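Local coordinates for protein putative thioesterase II (Thermobifida fusca, PDB 3BBJ) that probably hydrolyses acyl-CoA or related acyl thioesters, using a chain of two hotdog-type thioesterase domains, at residues Gly29-Gly33 with Thr34-Gly38; Leu41-Val44 with Leu45-Ala49; Thr93-Glu97 with Gly98-Leu102; Leu192-Leu195 with Pro196-Asp200. All coordinates share one frame; numbering follows the deposited sequence.

Contact 1. Residues Gly29-Gly33 with Thr34-Gly38; sequences GYLIG and TAMNG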
ATOM      1  N   GLY A  29     -25.074   7.832   9.459  1.00 50.77           N
ATOM      2  CA  GLY A  29     -25.242   8.266   8.074  1.00 50.65           C
ATOM      3  C   GLY A  29     -24.160   7.720   7.136  1.00 49.07           C
ATOM      4  O   GLY A  29     -24.320   7.758   5.915  1.00 47.55           O
ATOM      5  N   TYR A  30     -23.060   7.221   7.708  1.00 48.59           N
ATOM      6  CA  TYR A  30     -21.945   6.668   6.923  1.00 48.48           C
ATOM      7  C   TYR A  30     -21.959   5.146   6.918  1.00 48.81           C
ATOM      8  O   TYR A  30     -20.968   4.505   6.532  1.00 47.18           O
ATOM      9  CB  TYR A  30     -20.608   7.218   7.432  1.00 48.84           C
ATOM     10  CG  TYR A  30     -20.460   8.708   7.153  1.00 48.05           C
ATOM     11  CD1 TYR A  30     -20.974   9.649   8.037  1.00 51.23           C
ATOM     12  CD2 TYR A  30     -19.864   9.168   5.982  1.00 42.21           C
ATOM     13  CE1 TYR A  30     -20.862  11.007   7.784  1.00 52.44           C
ATOM     14  CE2 TYR A  30     -19.751  10.535   5.718  1.00 43.99           C
ATOM     15  CZ  TYR A  30     -20.261  11.444   6.627  1.00 48.35           C
ATOM     16  OH  TYR A  30     -20.173  12.792   6.400  1.00 46.28           O
ATOM     17  N   LEU A  31     -23.102   4.570   7.314  1.00 50.07           N
ATOM     18  CA  LEU A  31     -23.262   3.124   7.322  1.00 50.06           C
ATOM     19  C   LEU A  31     -23.481   2.693   5.896  1.00 50.04           C
ATOM     20  O   LEU A  31     -24.135   3.393   5.122  1.00 49.25           O
ATOM     21  CB  LEU A  31     -24.451   2.685   8.182  1.00 49.33           C
ATOM     22  CG  LEU A  31     -24.330   2.750   9.711  1.00 52.04           C
ATOM     23  CD1 LEU A  31     -25.710   2.530  10.328  1.00 52.03           C
ATOM     24  CD2 LEU A  31     -23.324   1.746  10.291  1.00 45.43           C
ATOM     25  N   ILE A  32     -22.899   1.554   5.557  1.00 50.39           N
ATOM     26  CA  ILE A  32     -23.099   0.937   4.262  1.00 52.36           C
ATOM     27  C   ILE A  32     -23.900  -0.375   4.427  1.00 52.35           C
ATOM     28  O   ILE A  32     -23.711  -1.323   3.692  1.00 54.22           O
ATOM     29  CB  ILE A  32     -21.725   0.647   3.579  1.00 52.18           C
ATOM     30  CG1 ILE A  32     -20.845  -0.248   4.449  1.00 55.14           C
ATOM     31  CG2 ILE A  32     -20.995   1.906   3.284  1.00 48.25           C
ATOM     32  CD1 ILE A  32     -19.632  -0.784   3.713  1.00 51.84           C
ATOM     33  N   GLY A  33     -24.819  -0.408   5.371  1.00 53.06           N
ATOM     34  CA  GLY A  33     -25.438  -1.649   5.804  1.00 52.51           C
ATOM     35  C   GLY A  33     -25.374  -1.636   7.316  1.00 52.85           C
ATOM     36  O   GLY A  33     -25.815  -0.661   7.932  1.00 52.46           O
ATOM     37  N   THR A  34     -24.840  -2.699   7.919  1.00 53.77           N
ATOM     38  CA  THR A  34     -24.691  -2.754   9.380  1.00 53.23           C
ATOM     39  C   THR A  34     -23.317  -2.245   9.861  1.00 53.55           C
ATOM     40  O   THR A  34     -23.113  -1.999  11.065  1.00 54.02           O
ATOM     41  CB  THR A  34     -24.903  -4.186   9.908  1.00 53.20           C
ATOM     42  OG1 THR A  34     -23.949  -5.078   9.306  1.00 49.70           O
ATOM     43  CG2 THR A  34     -26.352  -4.661   9.645  1.00 53.97           C
ATOM     44  N   ALA A  35     -22.375  -2.104   8.926  1.00 51.92           N
ATOM     45  CA  ALA A  35     -21.031  -1.622   9.256  1.00 50.24           C
ATOM     46  C   ALA A  35     -20.809  -0.217   8.727  1.00 47.87           C
ATOM     47  O   ALA A  35     -21.380   0.180   7.725  1.00 47.97           O
ATOM     48  CB  ALA A  35     -19.968  -2.567   8.706  1.00 47.46           C
HETATM   49  N   MSE A  36     -19.957   0.527   9.416  1.00 48.47           N
HETATM   50  CA  MSE A  36     -19.511   1.833   8.935  1.00 46.90           C
HETATM   51  C   MSE A  36     -18.562   1.720   7.748  1.00 46.93           C
HETATM   52  O   MSE A  36     -17.725   0.824   7.672  1.00 47.13           O
HETATM   53  CB  MSE A  36     -18.779   2.539  10.048  1.00 47.70           C
HETATM   54  CG  MSE A  36     -19.666   2.897  11.198  1.00 47.56           C
HETATM   55 SE   MSE A  36     -20.640   4.467  10.728  0.75 40.93          SE
HETATM   56  CE  MSE A  36     -21.916   4.302  12.008  1.00 49.56           C
ATOM     57  N   ASN A  37     -18.687   2.651   6.818  1.00 48.36           N
ATOM     58  CA  ASN A  37     -17.735   2.758   5.708  1.00 48.19           C
ATOM     59  C   ASN A  37     -16.290   2.911   6.264  1.00 48.16           C
ATOM     60  O   ASN A  37     -16.053   3.660   7.235  1.00 48.40           O
ATOM     61  CB  ASN A  37     -18.127   3.942   4.818  1.00 47.48           C
ATOM     62  CG  ASN A  37     -17.018   4.353   3.862  1.00 50.39           C
ATOM     63  OD1 ASN A  37     -16.243   5.269   4.156  1.00 49.11           O
ATOM     64  ND2 ASN A  37     -16.936   3.679   2.721  1.00 42.71           N
ATOM     65  N   GLY A  38     -15.343   2.188   5.651  1.00 46.50           N
ATOM     66  CA  GLY A  38     -13.955   2.169   6.084  1.00 45.79           C
ATOM     67  C   GLY A  38     -13.267   3.525   5.995  1.00 45.79           C
ATOM     68  O   GLY A  38     -12.543   3.917   6.911  1.00 47.77           O
TER
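Leu31 and Met36 meet where a tight loop doubles back on itself, their backbones forming a single bridge while the arms 30-33 and 34-37 run 139° apart. Two nearly straight backbone bonds flank the bridge: Asn37 N donates to Tyr30 O over 3.0 Å, and Ile32 N donates to Ala35 O over 3.0 Å. With the backbone turned as it is at Gly33, a CB there would run into the carbonyl oxygen of Ile32, so glycine suits the reversal.

The side chains divide between two sides of the loop. On one, the selenomethionine Met36 bends at chi2 (-79°) and lays CE against Leu31 CD2 at 3.4 Å, tight for two carbons, with SE 4.3 Å from Tyr30 CB. On the other, Ile32 CG2 rests 3.8 Å from Asn37 CB, the two side chains crossing at about a right angle. Asn37 occupies the N-cap of helix 38-51; with its CG anti to the backbone N (chi1 165°), the amide is placed so that OD1 accepts from Tyr40 N and ND2 donates to Asp200 O. The Tyr30 ring turns away to stack with Tyr40.

The loop shape is thus set by main-chain bonds and apolar contacts, while the amide of Asn37 is committed to the helix start and to a carbonyl in the C-terminal hotdog region.

Contact 2. Residues Leu41-Val44 with Leu45-Ala49; sequences LMTV and LQRSA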
ATOM      1  N   LEU A  41     -13.885   5.816   8.938  1.00 47.91           N
ATOM      2  CA  LEU A  41     -13.100   5.440  10.112  1.00 48.20           C
ATOM      3  C   LEU A  41     -11.637   5.864   9.940  1.00 49.13           C
ATOM      4  O   LEU A  41     -10.940   6.163  10.922  1.00 48.20           O
ATOM      5  CB  LEU A  41     -13.170   3.935  10.353  1.00 48.52           C
ATOM      6  CG  LEU A  41     -14.543   3.248  10.407  1.00 48.58           C
ATOM      7  CD1 LEU A  41     -14.326   1.799  10.722  1.00 47.21           C
ATOM      8  CD2 LEU A  41     -15.497   3.869  11.442  1.00 42.73           C
HETATM    9  N   MSE A  42     -11.170   5.888   8.686  1.00 48.87           N
HETATM   10  CA  MSE A  42      -9.825   6.385   8.385  1.00 47.51           C
HETATM   11  C   MSE A  42      -9.681   7.881   8.676  1.00 47.79           C
HETATM   12  O   MSE A  42      -8.684   8.317   9.248  1.00 46.87           O
HETATM   13  CB  MSE A  42      -9.450   6.066   6.940  1.00 46.40           C
HETATM   14  CG  MSE A  42      -8.977   4.593   6.774  1.00 51.13           C
HETATM   15 SE   MSE A  42      -8.927   3.921   4.955  0.75 43.00          SE
HETATM   16  CE  MSE A  42      -8.260   5.510   4.067  1.00 55.67           C
ATOM     17  N   THR A  43     -10.702   8.638   8.297  1.00 48.56           N
ATOM     18  CA  THR A  43     -10.759  10.080   8.444  1.00 48.72           C
ATOM     19  C   THR A  43     -10.610  10.479   9.909  1.00 49.46           C
ATOM     20  O   THR A  43      -9.880  11.418  10.255  1.00 49.95           O
ATOM     21  CB  THR A  43     -12.112  10.606   7.878  1.00 50.31           C
ATOM     22  OG1 THR A  43     -12.118  10.478   6.443  1.00 49.92           O
ATOM     23  CG2 THR A  43     -12.333  12.042   8.248  1.00 51.37           C
ATOM     24  N   VAL A  44     -11.313   9.739  10.756  1.00 50.07           N
ATOM     25  CA  VAL A  44     -11.292   9.943  12.200  1.00 48.85           C
ATOM     26  C   VAL A  44      -9.926   9.576  12.779  1.00 48.36           C
ATOM     27  O   VAL A  44      -9.388  10.300  13.626  1.00 49.98           O
ATOM     28  CB  VAL A  44     -12.416   9.117  12.876  1.00 49.21           C
ATOM     29  CG1 VAL A  44     -12.119   8.882  14.350  1.00 53.21           C
ATOM     30  CG2 VAL A  44     -13.767   9.812  12.695  1.00 47.96           C
ATOM     31  N   LEU A  45      -9.361   8.459  12.331  1.00 48.34           N
ATOM     32  CA  LEU A  45      -8.056   8.043  12.807  1.00 47.62           C
ATOM     33  C   LEU A  45      -6.995   9.012  12.310  1.00 47.30           C
ATOM     34  O   LEU A  45      -6.066   9.341  13.047  1.00 48.33           O
ATOM     35  CB  LEU A  45      -7.720   6.623  12.359  1.00 48.58           C
ATOM     36  CG  LEU A  45      -8.447   5.435  12.996  1.00 49.65           C
ATOM     37  CD1 LEU A  45      -7.715   4.145  12.570  1.00 45.89           C
ATOM     38  CD2 LEU A  45      -8.517   5.541  14.529  1.00 48.48           C
ATOM     39  N   GLN A  46      -7.137   9.501  11.079  1.00 46.47           N
ATOM     40  CA  GLN A  46      -6.175  10.471  10.563  1.00 46.04           C
ATOM     41  C   GLN A  46      -6.110  11.678  11.474  1.00 46.42           C
ATOM     42  O   GLN A  46      -5.014  12.198  11.723  1.00 47.22           O
ATOM     43  CB  GLN A  46      -6.508  10.905   9.123  1.00 46.17           C
ATOM     44  CG  GLN A  46      -5.537  11.963   8.553  1.00 42.59           C
ATOM     45  CD  GLN A  46      -5.774  12.265   7.076  1.00 47.71           C
ATOM     46  OE1 GLN A  46      -5.596  11.403   6.222  1.00 46.27           O
ATOM     47  NE2 GLN A  46      -6.149  13.513   6.771  1.00 48.04           N
ATOM     48  N   ARG A  47      -7.281  12.136  11.935  1.00 47.97           N
ATOM     49  CA  ARG A  47      -7.373  13.314  12.808  1.00 50.21           C
ATOM     50  C   ARG A  47      -6.626  13.125  14.113  1.00 51.07           C
ATOM     51  O   ARG A  47      -5.944  14.030  14.588  1.00 52.29           O
ATOM     52  CB  ARG A  47      -8.837  13.660  13.125  1.00 51.77           C
ATOM     53  CG  ARG A  47      -9.518  14.425  12.027  1.00 55.25           C
ATOM     54  CD  ARG A  47     -10.688  15.261  12.523  1.00 63.15           C
ATOM     55  NE  ARG A  47     -10.880  16.418  11.653  1.00 65.78           N
ATOM     56  CZ  ARG A  47     -11.556  16.420  10.505  1.00 71.08           C
ATOM     57  NH1 ARG A  47     -12.137  15.322  10.045  1.00 78.25           N
ATOM     58  NH2 ARG A  47     -11.644  17.542   9.798  1.00 77.73           N
ATOM     59  N   SER A  48      -6.781  11.943  14.696  1.00 52.64           N
ATOM     60  CA  SER A  48      -6.102  11.609  15.924  1.00 53.98           C
ATOM     61  C   SER A  48      -4.594  11.665  15.754  1.00 53.86           C
ATOM     62  O   SER A  48      -3.877  12.120  16.642  1.00 55.16           O
ATOM     63  CB  SER A  48      -6.510  10.205  16.380  1.00 55.32           C
ATOM     64  OG  SER A  48      -6.176   9.220  15.415  1.00 54.02           O
ATOM     65  N   ALA A  49      -4.119  11.201  14.607  1.00 52.66           N
ATOM     66  CA  ALA A  49      -2.690  11.100  14.362  1.00 51.65           C
ATOM     67  C   ALA A  49      -2.034  12.453  14.179  1.00 51.00           C
ATOM     68  O   ALA A  49      -0.945  12.696  14.693  1.00 52.88           O
ATOM     69  CB  ALA A  49      -2.423  10.215  13.166  1.00 51.04           C
TER
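Leu45 sits one helical turn beyond Leu41, its CG 3.3 Å from Leu41 O. The same carbonyl accepts Leu45 N at 3.1 Å. With CG beside its own backbone N (chi1 -72°), Leu45 carries its branched end off the helix toward Tyr63, Ile76, Thr92 and Leu94 of the strands beneath.

Val44 follows on the strand-facing flank, where it packs on Ile76, and its carbonyl oxygen accepts Ser48 N one turn on, at 3.3 Å. This is helix 38-51, the long helix around which the sheet of a hotdog fold curls, here in the N-terminal of two such domains. Consecutive i to i+4 bonds carry it forward, among them the short one from Gln46 N to Met42 O (2.7 Å) and the longer one from Arg47 N to Thr43 O (3.2 Å).

Thr43 faces helix 191-198, touching Pro196 and Leu197. Its hydroxyl bonds back to Gly39 O, which turns CG2 toward Arg47; the two side chains lie side by side, pointing the same way. CG2 approaches the guanidinium obliquely, 3.7 Å from NH1, and Arg47 CG passes 3.5 Å from Thr43 O. On its far side Arg47 also touches Ala193 of helix 191-198. Beside this pair Gln46, extended beyond CG, keeps its CB 3.4 Å from Met42 O and sends NE2 to donate to Leu192 O of the neighbouring helix.

Contact 3. Residues Thr93-Glu97 with Gly98-Leu102; sequences TLFQE and GRTIL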
ATOM      1  N   THR A  93      -5.262   3.499  16.908  1.00 52.50           N
ATOM      2  CA  THR A  93      -6.154   2.342  16.907  1.00 51.51           C
ATOM      3  C   THR A  93      -7.559   2.725  17.407  1.00 51.87           C
ATOM      4  O   THR A  93      -7.713   3.429  18.421  1.00 50.94           O
ATOM      5  CB  THR A  93      -5.573   1.224  17.781  1.00 50.77           C
ATOM      6  OG1 THR A  93      -4.198   1.006  17.430  1.00 53.53           O
ATOM      7  CG2 THR A  93      -6.377  -0.085  17.628  1.00 46.64           C
ATOM      8  N   LEU A  94      -8.578   2.242  16.686  1.00 51.79           N
ATOM      9  CA  LEU A  94      -9.976   2.517  17.022  1.00 50.81           C
ATOM     10  C   LEU A  94     -10.597   1.339  17.754  1.00 51.47           C
ATOM     11  O   LEU A  94     -10.485   0.196  17.303  1.00 48.12           O
ATOM     12  CB  LEU A  94     -10.786   2.805  15.768  1.00 50.29           C
ATOM     13  CG  LEU A  94     -12.263   3.126  15.947  1.00 50.69           C
ATOM     14  CD1 LEU A  94     -12.431   4.404  16.777  1.00 48.39           C
ATOM     15  CD2 LEU A  94     -12.929   3.268  14.571  1.00 48.77           C
ATOM     16  N   PHE A  95     -11.257   1.651  18.878  1.00 53.39           N
ATOM     17  CA  PHE A  95     -11.937   0.663  19.710  1.00 54.28           C
ATOM     18  C   PHE A  95     -13.418   0.965  19.815  1.00 55.59           C
ATOM     19  O   PHE A  95     -13.837   2.119  19.801  1.00 55.38           O
ATOM     20  CB  PHE A  95     -11.370   0.676  21.113  1.00 52.96           C
ATOM     21  CG  PHE A  95      -9.938   0.297  21.188  1.00 49.55           C
ATOM     22  CD1 PHE A  95      -8.949   1.235  20.934  1.00 49.72           C
ATOM     23  CD2 PHE A  95      -9.569  -0.984  21.551  1.00 48.27           C
ATOM     24  CE1 PHE A  95      -7.598   0.879  21.017  1.00 53.42           C
ATOM     25  CE2 PHE A  95      -8.211  -1.342  21.640  1.00 51.17           C
ATOM     26  CZ  PHE A  95      -7.231  -0.410  21.371  1.00 47.64           C
ATOM     27  N   GLN A  96     -14.214  -0.088  19.919  1.00 59.03           N
ATOM     28  CA  GLN A  96     -15.653   0.056  20.096  1.00 59.95           C
ATOM     29  C   GLN A  96     -16.193  -1.199  20.764  1.00 63.26           C
ATOM     30  O   GLN A  96     -16.011  -2.316  20.252  1.00 64.64           O
ATOM     31  CB  GLN A  96     -16.364   0.313  18.759  1.00 58.79           C
ATOM     32  CG  GLN A  96     -17.744   0.944  18.932  1.00 57.74           C
ATOM     33  CD  GLN A  96     -18.541   1.079  17.632  1.00 57.96           C
ATOM     34  OE1 GLN A  96     -18.599   0.151  16.818  1.00 47.33           O
ATOM     35  NE2 GLN A  96     -19.185   2.239  17.452  1.00 43.76           N
ATOM     36  N   GLU A  97     -16.866  -1.000  21.897  1.00 66.40           N
ATOM     37  CA  GLU A  97     -17.431  -2.085  22.702  1.00 68.16           C
ATOM     38  C   GLU A  97     -16.347  -3.067  23.096  1.00 67.76           C
ATOM     39  O   GLU A  97     -16.493  -4.270  22.931  1.00 67.56           O
ATOM     40  CB  GLU A  97     -18.574  -2.798  21.978  1.00 67.97           C
ATOM     41  CG  GLU A  97     -19.747  -1.894  21.626  1.00 72.42           C
ATOM     42  CD  GLU A  97     -21.046  -2.668  21.433  1.00 77.61           C
ATOM     43  OE1 GLU A  97     -21.408  -3.469  22.333  1.00 81.18           O
ATOM     44  OE2 GLU A  97     -21.710  -2.466  20.393  1.00 79.82           O
ATOM     45  N   GLY A  98     -15.243  -2.522  23.588  1.00 68.79           N
ATOM     46  CA  GLY A  98     -14.125  -3.309  24.075  1.00 69.24           C
ATOM     47  C   GLY A  98     -13.366  -4.123  23.047  1.00 69.65           C
ATOM     48  O   GLY A  98     -12.588  -5.002  23.422  1.00 69.79           O
ATOM     49  N   ARG A  99     -13.568  -3.839  21.761  1.00 69.31           N
ATOM     50  CA  ARG A  99     -12.910  -4.597  20.696  1.00 69.24           C
ATOM     51  C   ARG A  99     -12.216  -3.663  19.712  1.00 64.82           C
ATOM     52  O   ARG A  99     -12.727  -2.567  19.428  1.00 63.67           O
ATOM     53  CB  ARG A  99     -13.936  -5.492  19.992  1.00 69.40           C
ATOM     54  CG  ARG A  99     -14.364  -6.704  20.846  1.00 73.97           C
ATOM     55  CD  ARG A  99     -15.541  -7.487  20.258  1.00 75.21           C
ATOM     56  NE  ARG A  99     -16.786  -6.706  20.261  1.00 86.98           N
ATOM     57  CZ  ARG A  99     -18.012  -7.200  20.046  1.00 88.41           C
ATOM     58  NH1 ARG A  99     -18.196  -8.500  19.811  1.00 87.65           N
ATOM     59  NH2 ARG A  99     -19.070  -6.384  20.075  1.00 84.33           N
ATOM     60  N   THR A 100     -11.048  -4.082  19.214  1.00 60.37           N
ATOM     61  CA  THR A 100     -10.327  -3.288  18.225  1.00 58.47           C
ATOM     62  C   THR A 100     -11.012  -3.412  16.862  1.00 55.72           C
ATOM     63  O   THR A 100     -11.331  -4.494  16.402  1.00 53.69           O
ATOM     64  CB  THR A 100      -8.814  -3.635  18.122  1.00 59.81           C
ATOM     65  OG1 THR A 100      -8.645  -5.035  17.875  1.00 61.11           O
ATOM     66  CG2 THR A 100      -8.075  -3.252  19.400  1.00 56.15           C
ATOM     67  N   ILE A 101     -11.242  -2.272  16.230  1.00 54.01           N
ATOM     68  CA  ILE A 101     -11.919  -2.213  14.945  1.00 52.19           C
ATOM     69  C   ILE A 101     -10.890  -2.185  13.797  1.00 52.18           C
ATOM     70  O   ILE A 101     -10.914  -3.017  12.875  1.00 50.45           O
ATOM     71  CB  ILE A 101     -12.799  -0.934  14.894  1.00 51.60           C
ATOM     72  CG1 ILE A 101     -13.781  -0.903  16.085  1.00 50.74           C
ATOM     73  CG2 ILE A 101     -13.514  -0.780  13.534  1.00 50.02           C
ATOM     74  CD1 ILE A 101     -14.752  -2.082  16.176  1.00 51.12           C
ATOM     75  N   LEU A 102      -9.959  -1.245  13.931  1.00 52.71           N
ATOM     76  CA  LEU A 102      -9.067  -0.837  12.879  1.00 51.38           C
ATOM     77  C   LEU A 102      -7.825  -0.208  13.476  1.00 51.04           C
ATOM     78  O   LEU A 102      -7.916   0.500  14.472  1.00 51.05           O
ATOM     79  CB  LEU A 102      -9.797   0.245  12.074  1.00 53.85           C
ATOM     80  CG  LEU A 102      -9.093   0.933  10.902  1.00 53.53           C
ATOM     81  CD1 LEU A 102      -8.770  -0.106   9.828  1.00 54.55           C
ATOM     82  CD2 LEU A 102      -9.981   2.021  10.370  1.00 50.13           C
TER
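Leu94 makes the straightest bonds of this hairpin, its N donating to Leu102 O at 2.9 Å and its O accepting Ile101 N at 2.8 Å, both with angles of 175° at the hydrogen. Ile101 and Leu102 together stand opposite Leu94, a beta bulge in strand 99-109. Nearer the end, Gln96 N donates to Arg99 O in the carbonyl plane (2.9 Å). The return bond, Arg99 N to Gln96 O, is longer at 3.3 Å and comes from above the carbonyl plane, closing a type I' turn over Glu97 and Gly98.

The Gln96 amide donates to Ser70 O and Pro73 O, and the Arg99 side chain lies close to a bound sulfate ion. Glu97 and Arg99 carry opposite charges but stop short of a salt bridge.

Beyond the bonds, Ile101 leans toward the first strand, with CD1 3.9 Å from Gln96 CB and CB 4.2 Å from Leu94 CD2. Leu94 and Leu102 turn to helix 38-51 and meet Leu45. On the other face Phe95 and Thr100 point the same way, side by side, although the closest approach of ring to methyl is modelled too short to trust. Replacing Phe95 by an alanine would probably leave Glu75 and Glu77 without the ring that packs on them and cost Thr100 one of its neighbours. Thr100 also touches Leu81 of the second subunit.

The hairpin's backbone is therefore bonded firmly at Leu94 and more loosely across the turn; Leu94 and Leu102 face the helix with Ile101 packed alongside, and the tip is charged and solvent-facing.

Contact 4. Residues Leu192-Leu195 with Pro196-Asp200; sequences LAFL and PLAVD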
ATOM      1  N   LEU A 192      -7.899  17.815   2.460  1.00 49.96           N
ATOM      2  CA  LEU A 192      -6.946  16.858   3.011  1.00 49.97           C
ATOM      3  C   LEU A 192      -7.600  15.953   4.014  1.00 49.06           C
ATOM      4  O   LEU A 192      -7.248  14.774   4.120  1.00 48.38           O
ATOM      5  CB  LEU A 192      -5.777  17.584   3.655  1.00 48.89           C
ATOM      6  CG  LEU A 192      -4.901  18.323   2.650  1.00 49.43           C
ATOM      7  CD1 LEU A 192      -4.085  19.419   3.360  1.00 44.43           C
ATOM      8  CD2 LEU A 192      -4.006  17.312   1.921  1.00 45.08           C
ATOM      9  N   ALA A 193      -8.556  16.515   4.750  1.00 48.31           N
ATOM     10  CA  ALA A 193      -9.314  15.767   5.748  1.00 47.84           C
ATOM     11  C   ALA A 193     -10.204  14.729   5.073  1.00 46.43           C
ATOM     12  O   ALA A 193     -10.478  13.683   5.634  1.00 47.58           O
ATOM     13  CB  ALA A 193     -10.168  16.737   6.593  1.00 45.90           C
ATOM     14  N   PHE A 194     -10.629  15.036   3.848  1.00 47.31           N
ATOM     15  CA  PHE A 194     -11.595  14.224   3.084  1.00 46.25           C
ATOM     16  C   PHE A 194     -10.948  13.129   2.232  1.00 45.84           C
ATOM     17  O   PHE A 194     -11.608  12.163   1.865  1.00 47.38           O
ATOM     18  CB  PHE A 194     -12.422  15.174   2.203  1.00 46.64           C
ATOM     19  CG  PHE A 194     -13.237  14.497   1.117  1.00 44.36           C
ATOM     20  CD1 PHE A 194     -14.303  13.674   1.433  1.00 44.53           C
ATOM     21  CD2 PHE A 194     -12.977  14.765  -0.228  1.00 46.10           C
ATOM     22  CE1 PHE A 194     -15.068  13.075   0.426  1.00 48.93           C
ATOM     23  CE2 PHE A 194     -13.738  14.175  -1.249  1.00 44.44           C
ATOM     24  CZ  PHE A 194     -14.788  13.331  -0.918  1.00 45.03           C
ATOM     25  N   LEU A 195      -9.660  13.272   1.923  1.00 45.76           N
ATOM     26  CA  LEU A 195      -8.961  12.276   1.096  1.00 44.50           C
ATOM     27  C   LEU A 195      -9.108  10.836   1.623  1.00 44.41           C
ATOM     28  O   LEU A 195      -9.430   9.934   0.850  1.00 44.25           O
ATOM     29  CB  LEU A 195      -7.486  12.664   0.882  1.00 44.78           C
ATOM     30  CG  LEU A 195      -7.245  13.892  -0.015  1.00 44.69           C
ATOM     31  CD1 LEU A 195      -5.784  14.193  -0.192  1.00 44.23           C
ATOM     32  CD2 LEU A 195      -7.892  13.696  -1.384  1.00 50.69           C
ATOM     33  N   PRO A 196      -8.903  10.617   2.934  1.00 44.74           N
ATOM     34  CA  PRO A 196      -9.050   9.241   3.454  1.00 45.11           C
ATOM     35  C   PRO A 196     -10.438   8.624   3.245  1.00 45.97           C
ATOM     36  O   PRO A 196     -10.556   7.387   3.080  1.00 47.08           O
ATOM     37  CB  PRO A 196      -8.704   9.364   4.946  1.00 46.37           C
ATOM     38  CG  PRO A 196      -8.708  10.847   5.263  1.00 47.64           C
ATOM     39  CD  PRO A 196      -8.498  11.590   3.971  1.00 45.02           C
ATOM     40  N   LEU A 197     -11.485   9.454   3.237  1.00 44.92           N
ATOM     41  CA  LEU A 197     -12.826   8.968   2.889  1.00 45.50           C
ATOM     42  C   LEU A 197     -12.955   8.787   1.381  1.00 45.11           C
ATOM     43  O   LEU A 197     -13.480   7.773   0.905  1.00 45.69           O
ATOM     44  CB  LEU A 197     -13.934   9.917   3.389  1.00 46.27           C
ATOM     45  CG  LEU A 197     -15.385   9.593   2.962  1.00 45.21           C
ATOM     46  CD1 LEU A 197     -15.772   8.182   3.327  1.00 48.13           C
ATOM     47  CD2 LEU A 197     -16.374  10.550   3.576  1.00 44.37           C
ATOM     48  N   ALA A 198     -12.487   9.781   0.638  1.00 43.61           N
ATOM     49  CA  ALA A 198     -12.545   9.780  -0.830  1.00 42.67           C
ATOM     50  C   ALA A 198     -11.980   8.509  -1.444  1.00 43.65           C
ATOM     51  O   ALA A 198     -12.588   7.927  -2.323  1.00 46.25           O
ATOM     52  CB  ALA A 198     -11.822  10.997  -1.376  1.00 40.84           C
ATOM     53  N   VAL A 199     -10.837   8.048  -0.956  1.00 44.82           N
ATOM     54  CA  VAL A 199     -10.180   6.867  -1.515  1.00 45.28           C
ATOM     55  C   VAL A 199     -11.034   5.597  -1.369  1.00 45.86           C
ATOM     56  O   VAL A 199     -10.791   4.609  -2.065  1.00 45.54           O
ATOM     57  CB  VAL A 199      -8.777   6.607  -0.860  1.00 41.95           C
ATOM     58  CG1 VAL A 199      -7.907   7.832  -0.895  1.00 45.95           C
ATOM     59  CG2 VAL A 199      -8.913   6.165   0.564  1.00 43.64           C
ATOM     60  N   ASP A 200     -11.982   5.619  -0.430  1.00 47.78           N
ATOM     61  CA  ASP A 200     -12.896   4.499  -0.169  1.00 48.21           C
ATOM     62  C   ASP A 200     -14.351   4.902  -0.369  1.00 46.75           C
ATOM     63  O   ASP A 200     -15.246   4.261   0.172  1.00 47.81           O
ATOM     64  CB  ASP A 200     -12.742   3.982   1.277  1.00 47.89           C
ATOM     65  CG  ASP A 200     -13.395   2.607   1.486  1.00 51.21           C
ATOM     66  OD1 ASP A 200     -13.338   1.751   0.572  1.00 56.53           O
ATOM     67  OD2 ASP A 200     -13.946   2.368   2.569  1.00 51.00           O
TER
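Phe194 shelters the methyl of Ala198 beneath its ring: Ala198 CB lies 3.9 Å from the ring centroid, 21° off the normal, in a CH-pi contact offset toward the rim. The ring reaches forward along the helix because CG stands anti to the backbone N (chi1 166°). Leu197 fills the adjoining angle, its CD2 meeting the ring edge 4.2 Å from CE1. With an alanine at Phe194, the Ala198 methyl is likely to lose its ring cover and a gap to open beside Leu197 CD2.

Helix 191-198 belongs to the C-terminal hotdog region and lies between strands 217-224 and 246-254 and the long helix of the other half. Pro196 kinks it: with no N-H to give, the proline wedges CD 3.3 Å from Ala193 O and 3.4 Å from Leu192 O, while its outer side packs on Thr43 and Gln46. At the kink Leu197 N makes only a weak, bent bond to Phe194 O. Leu195 is a bump on the strand side, seated among Trp222, Leu224 and Leu253.

Past the kink the regular i to i+4 bonding resumes. Ala198 N donates to Phe194 O at 2.8 Å, straight to within 11°. Val199 N reaches Leu195 O at 3.0 Å, with CG1 of Val199 tucked close against that oxygen and its isopropyl group pressed on Leu220 and Leu253.

Overall arrangement
Contacts 2 and 4 are the buried helical pair, one from each hotdog region, with centres about 10 Å apart; Gln46 bonding to Leu192 O joins the two helices. Contact 2 rests on backbone bonds with a polar Thr43-Arg47 flank, whereas contact 4 adds the packing of the Phe194 ring. Contact 1 is partly buried and leads into the helix of contact 2, while its last residues also reach the end of the helix in contact 4, so it touches both halves. Contact 3 lies farthest out, about 19 Å from the chain centre, as a hairpin whose leucines pack beneath contact 2 but whose turn is polar and exposed. It does not touch contact 4.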